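Local coordinates for MgGH51 (Meripilus giganteus, PDB 6ZPV), which probably hydrolyses terminal alpha-L-arabinofuranosyl residues from arabinose-containing glycans, as a family GH51 alpha-L-arabinofuranosidase, at residues P307-A312 against V367-A372; F318-P323 against F374-F379; E284-V289 against I473-S478. All blocks are in the same frame, centred on the assembly; numbering follows the deposited sequence. Where two conformers were deposited one is given.

Contact 1 (P307-A312 against V367-A372). With NAG (2-acetamido-2-deoxy-beta-D-glucopyranose), chain D; NAG (2-acetamido-2-deoxy-beta-D-glucopyranose), chain B.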
loop_
_atom_site.group_PDB
_atom_site.type_symbol
_atom_site.label_atom_id
_atom_site.label_comp_id
_atom_site.label_asym_id
_atom_site.label_seq_id
_atom_site.Cartn_x
_atom_site.Cartn_y
_atom_site.Cartn_z
ATOM N N PRO A 307 1.887 -17.786 23.175
ATOM C CA PRO A 307 1.798 -18.318 21.806
ATOM C C PRO A 307 1.854 -17.237 20.721
ATOM O O PRO A 307 2.296 -17.505 19.602
ATOM C CB PRO A 307 0.450 -19.069 21.790
ATOM C CG PRO A 307 0.053 -19.268 23.232
ATOM C CD PRO A 307 0.715 -18.147 24.001
ATOM N N TYR A 308 1.357 -16.051 21.042
ATOM C CA TYR A 308 1.336 -14.921 20.106
ATOM C C TYR A 308 2.714 -14.289 19.997
ATOM O O TYR A 308 3.099 -13.824 18.915
ATOM C CB TYR A 308 0.247 -13.936 20.551
ATOM C CG TYR A 308 -1.115 -14.563 20.696
ATOM C CD1 TYR A 308 -1.976 -14.683 19.605
ATOM C CD2 TYR A 308 -1.519 -15.087 21.913
ATOM C CE1 TYR A 308 -3.190 -15.310 19.751
ATOM C CE2 TYR A 308 -2.752 -15.719 22.027
ATOM C CZ TYR A 308 -3.586 -15.833 20.951
ATOM O OH TYR A 308 -4.770 -16.475 21.122
ATOM N N ILE A 309 3.463 -14.293 21.096
ATOM C CA ILE A 309 4.862 -13.864 21.067
ATOM C C ILE A 309 5.652 -14.841 20.161
ATOM O O ILE A 309 6.436 -14.417 19.300
ATOM C CB ILE A 309 5.434 -13.792 22.496
ATOM C CG1 ILE A 309 4.757 -12.678 23.253
ATOM C CG2 ILE A 309 6.970 -13.647 22.460
ATOM C CD1 ILE A 309 5.066 -12.608 24.734
ATOM N N GLN A 310 5.415 -16.162 20.336
ATOM C CA GLN A 310 6.114 -17.110 19.458
ATOM C C GLN A 310 5.712 -16.901 17.997
ATOM O O GLN A 310 6.572 -17.019 17.110
ATOM C CB GLN A 310 5.811 -18.548 19.905
ATOM C CG GLN A 310 6.581 -19.567 19.053
ATOM C CD GLN A 310 8.087 -19.425 19.152
ATOM O OE1 GLN A 310 8.820 -19.316 18.095
ATOM N NE2 GLN A 310 8.586 -19.432 20.349
ATOM N N GLN A 311 4.442 -16.584 17.720
ATOM C CA GLN A 311 4.016 -16.370 16.311
ATOM C C GLN A 311 4.766 -15.175 15.732
ATOM O O GLN A 311 5.137 -15.224 14.544
ATOM C CB GLN A 311 2.511 -16.203 16.261
ATOM C CG GLN A 311 1.988 -16.049 14.830
ATOM C CD GLN A 311 0.513 -16.214 14.723
ATOM O OE1 GLN A 311 -0.220 -15.842 15.685
ATOM N NE2 GLN A 311 -0.013 -16.717 13.611
ATOM N N ALA A 312 5.002 -14.127 16.537
ATOM C CA ALA A 312 5.774 -12.984 16.046
ATOM C C ALA A 312 7.240 -13.344 15.813
ATOM O O ALA A 312 7.838 -12.871 14.843
ATOM C CB ALA A 312 5.673 -11.828 17.027
ATOM N N VAL A 367 8.660 -7.355 23.585
ATOM C CA VAL A 367 9.993 -6.858 23.217
ATOM C C VAL A 367 11.072 -7.608 24.018
ATOM O O VAL A 367 12.147 -7.892 23.466
ATOM C CB VAL A 367 10.098 -5.327 23.367
ATOM C CG1 VAL A 367 11.509 -4.844 23.093
ATOM C CG2 VAL A 367 9.109 -4.677 22.441
ATOM N N THR A 368 10.819 -7.974 25.279
ATOM C CA THR A 368 11.851 -8.735 26.004
ATOM C C THR A 368 12.182 -10.017 25.195
ATOM O O THR A 368 13.354 -10.368 24.982
ATOM C CB THR A 368 11.418 -9.048 27.442
ATOM O OG1 THR A 368 11.229 -7.815 28.144
ATOM C CG2 THR A 368 12.442 -9.869 28.182
ATOM N N ALA A 369 11.123 -10.737 24.783
ATOM C CA ALA A 369 11.319 -11.989 24.020
ATOM C C ALA A 369 11.937 -11.733 22.645
ATOM O O ALA A 369 12.881 -12.440 22.231
ATOM C CB ALA A 369 10.031 -12.736 23.912
ATOM N N LEU A 370 11.345 -10.794 21.893
ATOM C CA LEU A 370 11.786 -10.586 20.519
ATOM C C LEU A 370 13.187 -9.962 20.458
ATOM O O LEU A 370 13.988 -10.342 19.588
ATOM C CB LEU A 370 10.747 -9.750 19.765
ATOM C CG LEU A 370 9.585 -10.508 19.131
ATOM C CD1 LEU A 370 8.769 -11.364 20.101
ATOM C CD2 LEU A 370 8.681 -9.570 18.398
ATOM N N GLN A 371 13.488 -9.020 21.361
ATOM C CA GLN A 371 14.844 -8.440 21.336
ATOM C C GLN A 371 15.886 -9.511 21.707
ATOM O O GLN A 371 16.986 -9.474 21.164
ATOM C CB GLN A 371 14.931 -7.257 22.300
ATOM C CG GLN A 371 16.227 -6.448 22.139
ATOM C CD GLN A 371 16.132 -5.422 21.041
ATOM O OE1 GLN A 371 15.641 -4.305 21.304
ATOM N NE2 GLN A 371 16.496 -5.813 19.813
ATOM N N ALA A 372 15.558 -10.425 22.608
ATOM C CA ALA A 372 16.546 -11.473 22.960
ATOM C C ALA A 372 16.773 -12.388 21.758
ATOM O O ALA A 372 17.918 -12.827 21.532
ATOM C CB ALA A 372 16.056 -12.296 24.149
HETATM C C1 NAG D . -0.894 -19.843 11.764
HETATM C C2 NAG D . -2.012 -20.858 11.610
HETATM C C3 NAG D . -2.813 -20.918 12.917
HETATM C C4 NAG D . -1.891 -21.202 14.105
HETATM C C5 NAG D . -0.771 -20.142 14.138
HETATM C C6 NAG D . 0.269 -20.419 15.266
HETATM C C7 NAG D . -2.991 -21.404 9.442
HETATM C C8 NAG D . -3.930 -21.005 8.360
HETATM N N2 NAG D . -2.896 -20.572 10.488
HETATM O O3 NAG D . -3.842 -21.949 12.838
HETATM O O4 NAG D . -2.675 -21.068 15.303
HETATM O O5 NAG D . -0.064 -20.223 12.910
HETATM O O6 NAG D . 1.287 -19.369 15.341
HETATM O O7 NAG D . -2.428 -22.443 9.416
HETATM C C1 NAG B . -2.510 -22.161 16.235
HETATM C C2 NAG B . -3.048 -21.718 17.572
HETATM C C3 NAG B . -2.981 -22.934 18.554
HETATM C C4 NAG B . -3.556 -24.174 17.911
HETATM C C5 NAG B . -3.078 -24.465 16.514
HETATM C C6 NAG B . -3.784 -25.634 15.787
HETATM C C7 NAG B . -2.435 -19.345 17.972
HETATM C C8 NAG B . -1.429 -18.391 18.489
HETATM N N2 NAG B . -2.205 -20.666 18.103
HETATM O O3 NAG B . -3.569 -22.568 19.757
HETATM O O4 NAG B . -3.215 -25.325 18.741
HETATM O O5 NAG B . -3.257 -23.259 15.745
HETATM O O6 NAG B . -5.194 -25.173 15.631
HETATM O O7 NAG B . -3.356 -18.838 17.339
#
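I309 meets A369 and L370 through one branch methyl: its CG2 lies 3.5 Å from A369 CB and 3.7 Å from L370 CD1. With chi1 at -67°, CG1 stands anti to the carbonyl carbon and leaves CG2 opposite the backbone N, facing the neighbouring helix. One turn on, A312 CB touches the other leucine methyl, L370 CD2, at 4.0 Å, so the two leucine methyls divide between I309 and A312. The small A369 lets the isoleucine in close, and the segment axes still stand 10.0 Å apart, running roughly the same way at 31°, as expected of successive helices around a beta/alpha barrel. Against the far side of helix 306-320 lies a beta-1,4-linked pair of NAG units. The acetamide methyl C8 of NAG (chain B) sits 3.7 Å above one face of the Y308 ring, toward its rim, while Q311 CD lies 3.3 Å from O6 of NAG (chain D). R241 donates to Q311 OE1, and Q311 NE2 donates to Q243 and N245. A leucine in place of Q311 would probably leave R241, Q243 and N245 without this shared amide partner. The chemistry divides accordingly: purely apolar packing between helices, polar bracing under the sugar.

Contact 2 (F318-P323 against F374-F379)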
loop_
_atom_site.group_PDB
_atom_site.type_symbol
_atom_site.label_atom_id
_atom_site.label_comp_id
_atom_site.label_asym_id
_atom_site.label_seq_id
_atom_site.Cartn_x
_atom_site.Cartn_y
_atom_site.Cartn_z
ATOM N N PHE A 318 10.831 -16.053 9.406
ATOM C CA PHE A 318 10.527 -16.210 7.987
ATOM C C PHE A 318 11.345 -15.175 7.197
ATOM O O PHE A 318 11.850 -15.490 6.095
ATOM C CB PHE A 318 9.033 -16.062 7.699
ATOM C CG PHE A 318 8.709 -16.274 6.240
ATOM C CD1 PHE A 318 8.577 -17.547 5.728
ATOM C CD2 PHE A 318 8.594 -15.198 5.352
ATOM C CE1 PHE A 318 8.281 -17.780 4.408
ATOM C CE2 PHE A 318 8.277 -15.427 4.013
ATOM C CZ PHE A 318 8.130 -16.720 3.549
ATOM N N VAL A 319 11.409 -13.939 7.658
ATOM C CA VAL A 319 12.076 -12.826 6.950
ATOM C C VAL A 319 13.583 -13.027 6.937
ATOM O O VAL A 319 14.223 -12.874 5.868
ATOM C CB VAL A 319 11.669 -11.470 7.540
ATOM C CG1 VAL A 319 12.298 -10.370 6.712
ATOM C CG2 VAL A 319 10.162 -11.293 7.619
ATOM N N ILE A 320 14.191 -13.292 8.120
ATOM C CA ILE A 320 15.662 -13.154 8.302
ATOM C C ILE A 320 16.370 -14.410 8.793
ATOM O O ILE A 320 17.605 -14.402 8.839
ATOM C CB ILE A 320 16.014 -11.998 9.243
ATOM C CG1 ILE A 320 15.614 -12.264 10.705
ATOM C CG2 ILE A 320 15.473 -10.696 8.731
ATOM C CD1 ILE A 320 16.102 -11.198 11.634
ATOM N N GLY A 321 15.641 -15.426 9.233
ATOM C CA GLY A 321 16.346 -16.509 9.951
ATOM C C GLY A 321 17.184 -17.357 9.026
ATOM O O GLY A 321 16.909 -17.461 7.832
ATOM N N ASP A 322 18.156 -18.027 9.607
ATOM C CA ASP A 322 18.941 -19.073 8.915
ATOM C C ASP A 322 18.017 -20.244 8.655
ATOM O O ASP A 322 17.454 -20.789 9.607
ATOM C CB ASP A 322 20.078 -19.438 9.838
ATOM C CG ASP A 322 21.006 -20.535 9.343
ATOM O OD1 ASP A 322 20.663 -21.243 8.393
ATOM O OD2 ASP A 322 22.089 -20.663 9.938
ATOM N N PRO A 323 17.881 -20.683 7.398
ATOM C CA PRO A 323 17.014 -21.829 7.099
ATOM C C PRO A 323 17.308 -23.106 7.866
ATOM O O PRO A 323 16.387 -23.921 8.049
ATOM C CB PRO A 323 17.189 -22.051 5.606
ATOM C CG PRO A 323 17.586 -20.688 5.124
ATOM C CD PRO A 323 18.501 -20.130 6.189
ATOM N N PHE A 374 16.419 -11.424 18.600
ATOM C CA PHE A 374 16.897 -10.550 17.504
ATOM C C PHE A 374 17.517 -9.272 18.079
ATOM O O PHE A 374 16.934 -8.181 18.036
ATOM C CB PHE A 374 15.737 -10.201 16.558
ATOM C CG PHE A 374 14.937 -11.396 16.110
ATOM C CD1 PHE A 374 15.502 -12.356 15.282
ATOM C CD2 PHE A 374 13.633 -11.580 16.552
ATOM C CE1 PHE A 374 14.775 -13.471 14.932
ATOM C CE2 PHE A 374 12.917 -12.699 16.184
ATOM C CZ PHE A 374 13.473 -13.645 15.345
ATOM N N PRO A 375 18.719 -9.400 18.656
ATOM C CA PRO A 375 19.343 -8.245 19.357
ATOM C C PRO A 375 19.584 -7.069 18.412
ATOM O O PRO A 375 19.753 -5.943 18.839
ATOM C CB PRO A 375 20.645 -8.784 19.866
ATOM C CG PRO A 375 20.548 -10.247 19.781
ATOM C CD PRO A 375 19.469 -10.639 18.875
ATOM N N GLN A 376 19.670 -7.349 17.096
ATOM C CA GLN A 376 20.022 -6.345 16.060
ATOM C C GLN A 376 18.817 -5.560 15.550
ATOM O O GLN A 376 19.024 -4.577 14.837
ATOM C CB GLN A 376 20.729 -7.018 14.887
ATOM C CG GLN A 376 19.843 -7.815 13.950
ATOM C CD GLN A 376 19.481 -9.233 14.432
ATOM O OE1 GLN A 376 19.632 -9.667 15.598
ATOM N NE2 GLN A 376 18.959 -10.017 13.497
ATOM N N ILE A 377 17.580 -5.926 15.872
ATOM C CA ILE A 377 16.366 -5.232 15.391
ATOM C C ILE A 377 15.991 -4.071 16.302
ATOM O O ILE A 377 16.155 -4.179 17.507
ATOM C CB ILE A 377 15.203 -6.204 15.216
ATOM C CG1 ILE A 377 15.535 -7.171 14.075
ATOM C CG2 ILE A 377 13.888 -5.477 14.969
ATOM C CD1 ILE A 377 14.429 -8.197 13.836
ATOM N N ARG A 378 15.567 -2.958 15.724
ATOM C CA ARG A 378 15.066 -1.837 16.507
ATOM C C ARG A 378 13.544 -1.920 16.598
ATOM O O ARG A 378 12.850 -1.923 15.580
ATOM C CB ARG A 378 15.497 -0.500 15.899
ATOM C CG ARG A 378 15.313 0.706 16.796
ATOM C CD ARG A 378 15.653 2.025 16.109
ATOM N NE ARG A 378 15.813 3.136 17.041
ATOM C CZ ARG A 378 16.952 3.702 17.389
ATOM N NH1 ARG A 378 18.124 3.202 16.999
ATOM N NH2 ARG A 378 16.911 4.751 18.245
ATOM N N PHE A 379 13.018 -1.994 17.808
ATOM C CA PHE A 379 11.583 -2.146 18.056
ATOM C C PHE A 379 10.924 -0.804 18.299
ATOM O O PHE A 379 11.391 0.013 19.115
ATOM C CB PHE A 379 11.317 -3.134 19.201
ATOM C CG PHE A 379 11.699 -4.552 18.809
ATOM C CD1 PHE A 379 10.799 -5.330 18.081
ATOM C CD2 PHE A 379 12.956 -5.058 19.049
ATOM C CE1 PHE A 379 11.146 -6.597 17.630
ATOM C CE2 PHE A 379 13.314 -6.307 18.569
ATOM C CZ PHE A 379 12.423 -7.071 17.855
#
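I320 brings a single methyl, CD1, to F374, Q376 and I377, and illustrates how one branched side chain can bridge a helix end and the turn that leads into a strand. The contact packs the end of helix 306-320 against the turn between helix 359-373 and strand 378-381, in the helix layer around the parallel sheet, consistent with the (beta/alpha)8 barrel of GH51 enzymes. The apolar part comes first. I320 CD1 lies 3.9 Å from F374 CD1, approaching the ring obliquely, and 4.1 Å from I377 CD1, where two isoleucine ends meet. I320 holds CG1 between its backbone N and carbonyl carbon (chi1 69°), and the rest of the chain is extended, which carries CD1 outward to the turn. Behind it, I377 lays CG2 over one face of the F379 ring, 3.6 Å above the plane and toward the rim. L343 touches both I320 and I377, while I316, one turn back, packs against F374 and I377.

A second kind of contact is amide against methyl. Q376 comes from the opposite direction, bent at chi2, and sets NE2 3.6 Å from I320 CD1. It is van der Waals packing at the exposed margin.

No hydrogen bond crosses between the segments; those nearby brace each chain end. The type I turn is closed by I377 N to F374 O at 3.2 Å, and Q371 NE2 also donates to F374 O. On the other segment, R332 binds the carbonyls of F318 and G321 where helix 306-320 ends. Cohesion therefore rests on fit: a partly buried apolar cluster round the I320 methyl, edged by one glutamine amide, joins the two segments, while polar groups shape each chain end separately.

Contact 3 (E284-V289 against I473-S478)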
loop_
_atom_site.group_PDB
_atom_site.type_symbol
_atom_site.label_atom_id
_atom_site.label_comp_id
_atom_site.label_asym_id
_atom_site.label_seq_id
_atom_site.Cartn_x
_atom_site.Cartn_y
_atom_site.Cartn_z
ATOM N N GLU A 284 13.361 -0.965 2.256
ATOM C CA GLU A 284 13.458 -1.864 3.394
ATOM C C GLU A 284 12.159 -1.832 4.189
ATOM O O GLU A 284 11.420 -0.831 4.215
ATOM C CB GLU A 284 14.619 -1.530 4.307
ATOM C CG GLU A 284 14.509 -0.230 5.084
ATOM C CD GLU A 284 15.759 -0.000 5.922
ATOM O OE1 GLU A 284 16.562 0.891 5.556
ATOM O OE2 GLU A 284 15.942 -0.739 6.908
ATOM N N PRO A 285 11.801 -2.951 4.855
ATOM C CA PRO A 285 10.561 -2.984 5.621
ATOM C C PRO A 285 10.653 -2.266 6.949
ATOM O O PRO A 285 11.642 -2.317 7.645
ATOM C CB PRO A 285 10.337 -4.498 5.860
ATOM C CG PRO A 285 11.727 -5.062 5.807
ATOM C CD PRO A 285 12.469 -4.267 4.769
ATOM N N ILE A 286 9.479 -1.715 7.341
ATOM C CA ILE A 286 9.160 -1.470 8.760
ATOM C C ILE A 286 7.992 -2.400 9.029
ATOM O O ILE A 286 6.861 -2.094 8.638
ATOM C CB ILE A 286 8.914 -0.005 9.068
ATOM C CG1 ILE A 286 10.135 0.853 8.761
ATOM C CG2 ILE A 286 8.475 0.117 10.531
ATOM C CD1 ILE A 286 9.998 2.335 8.999
ATOM N N MET A 287 8.272 -3.581 9.579
ATOM C CA MET A 287 7.278 -4.646 9.656
ATOM C C MET A 287 6.597 -4.653 11.016
ATOM O O MET A 287 7.261 -4.713 12.051
ATOM C CB MET A 287 7.932 -5.990 9.398
ATOM C CG MET A 287 6.932 -7.131 9.377
ATOM S SD MET A 287 7.610 -8.747 8.962
ATOM C CE MET A 287 8.531 -9.075 10.452
ATOM N N ALA A 288 5.275 -4.614 11.012
ATOM C CA ALA A 288 4.495 -4.698 12.244
ATOM C C ALA A 288 4.228 -6.175 12.605
ATOM O O ALA A 288 4.091 -7.045 11.745
ATOM C CB ALA A 288 3.196 -3.949 12.136
ATOM N N VAL A 289 4.180 -6.379 13.934
ATOM C CA VAL A 289 3.710 -7.636 14.526
ATOM C C VAL A 289 2.486 -7.345 15.381
ATOM O O VAL A 289 2.406 -6.342 16.083
ATOM C CB VAL A 289 4.792 -8.374 15.330
ATOM C CG1 VAL A 289 5.905 -8.823 14.422
ATOM C CG2 VAL A 289 5.353 -7.573 16.506
ATOM N N ILE A 473 16.686 13.244 14.920
ATOM C CA ILE A 473 15.810 12.382 15.745
ATOM C C ILE A 473 14.647 11.792 14.931
ATOM O O ILE A 473 14.123 10.752 15.350
ATOM C CB ILE A 473 15.318 13.088 17.016
ATOM C CG1 ILE A 473 14.380 14.255 16.732
ATOM C CG2 ILE A 473 16.488 13.423 17.906
ATOM C CD1 ILE A 473 13.672 14.814 17.970
ATOM N N VAL A 474 14.162 12.432 13.875
ATOM C CA VAL A 474 13.131 11.876 13.003
ATOM C C VAL A 474 13.815 10.987 11.976
ATOM O O VAL A 474 14.613 11.505 11.163
ATOM C CB VAL A 474 12.291 12.963 12.321
ATOM C CG1 VAL A 474 11.267 12.294 11.379
ATOM C CG2 VAL A 474 11.606 13.871 13.316
ATOM N N PHE A 475 13.583 9.678 12.023
ATOM C CA PHE A 475 14.283 8.773 11.127
ATOM C C PHE A 475 13.467 8.342 9.919
ATOM O O PHE A 475 14.056 7.814 8.958
ATOM C CB PHE A 475 14.860 7.536 11.840
ATOM C CG PHE A 475 13.903 6.440 12.178
ATOM C CD1 PHE A 475 13.038 6.539 13.290
ATOM C CD2 PHE A 475 13.780 5.318 11.387
ATOM C CE1 PHE A 475 12.177 5.514 13.629
ATOM C CE2 PHE A 475 12.922 4.286 11.746
ATOM C CZ PHE A 475 12.107 4.403 12.854
ATOM N N ALA A 476 12.154 8.530 9.930
ATOM C CA ALA A 476 11.277 7.970 8.889
ATOM C C ALA A 476 9.937 8.700 8.969
ATOM O O ALA A 476 9.477 9.057 10.071
ATOM C CB ALA A 476 11.109 6.484 9.148
ATOM N N ALA A 477 9.277 8.845 7.832
ATOM C CA ALA A 477 7.993 9.547 7.725
ATOM C C ALA A 477 7.255 9.031 6.505
ATOM O O ALA A 477 7.838 8.956 5.416
ATOM C CB ALA A 477 8.227 11.017 7.640
ATOM N N SER A 478 5.949 8.763 6.669
ATOM C CA SER A 478 5.101 8.282 5.575
ATOM C C SER A 478 3.699 8.869 5.663
ATOM O O SER A 478 3.037 8.834 6.720
ATOM C CB SER A 478 5.039 6.736 5.588
ATOM O OG SER A 478 4.897 6.183 6.885
#
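The F475 ring meets I286 at its CE2, 4.5 Å from I286 CD1, and the methyl approaches it obliquely. Over one face of the same ring lies the CB of its own neighbour A476, 3.7 Å above the plane and displaced toward the rim. The F345 ring also meets F475, with the planes at about 30°, so the phenylalanine is packed against an aromatic as well as aliphatic groups.

The other half of the contact is methyl to methyl, I286 CD1 to A476 CB at 4.3 Å. I286 reaches this point because its chain is extended, with chi2 at 179°. Two consecutive residues, F475 and A476, both direct their side chains toward it, which a regular strand would not allow; the psi of -16° at F475 breaks the alternation. The carbonyl of F475 is bonded by the hydroxyl of T16.

Farther out, F426 touches both I286 and A476, and F224 does the same from strand 224-227. I286 is held by backbone bonds to F225 and F227, whereas M287 points the other way, to helix 306-320. Strands 284-289 and 474-479 are not sheet neighbours. Their side chains meet across the interior, as in the (beta/alpha)8 barrel known for GH51 enzymes, near the N-terminal ends of the strands. E284, at the start of its strand, forms a salt bridge with R344.

The contacts are long and few, all between hydrocarbon groups, and all three touching residues are buried. Between these two strands, then, loose apolar packing acts with no hydrogen bond across, while polar groups such as the F475 carbonyl find their partners elsewhere.

Helix 306-320 ties the set together. Contact 1 uses its early turns and contact 2 its end, with centres 11 Å apart, and Q371 NE2 of contact 1 reaches I377 O of contact 2 at 2.8 Å, a probable hydrogen bond. The helix's inner side rests on strand 284-289 of contact 3: A312 CB lies 3.9 Å from V289 CB, and V319 CG2 lies 3.8 Å from M287 SD. Contact 3 is centred about 19 Å from contact 1 and 16 Å from contact 2. Together they step from glycan-bearing surface through the helix layer to the barrel interior. Contact 1 alone touches sugar; the F374 and F475 side chains lie about 13 and 14 Å from a bound NAG.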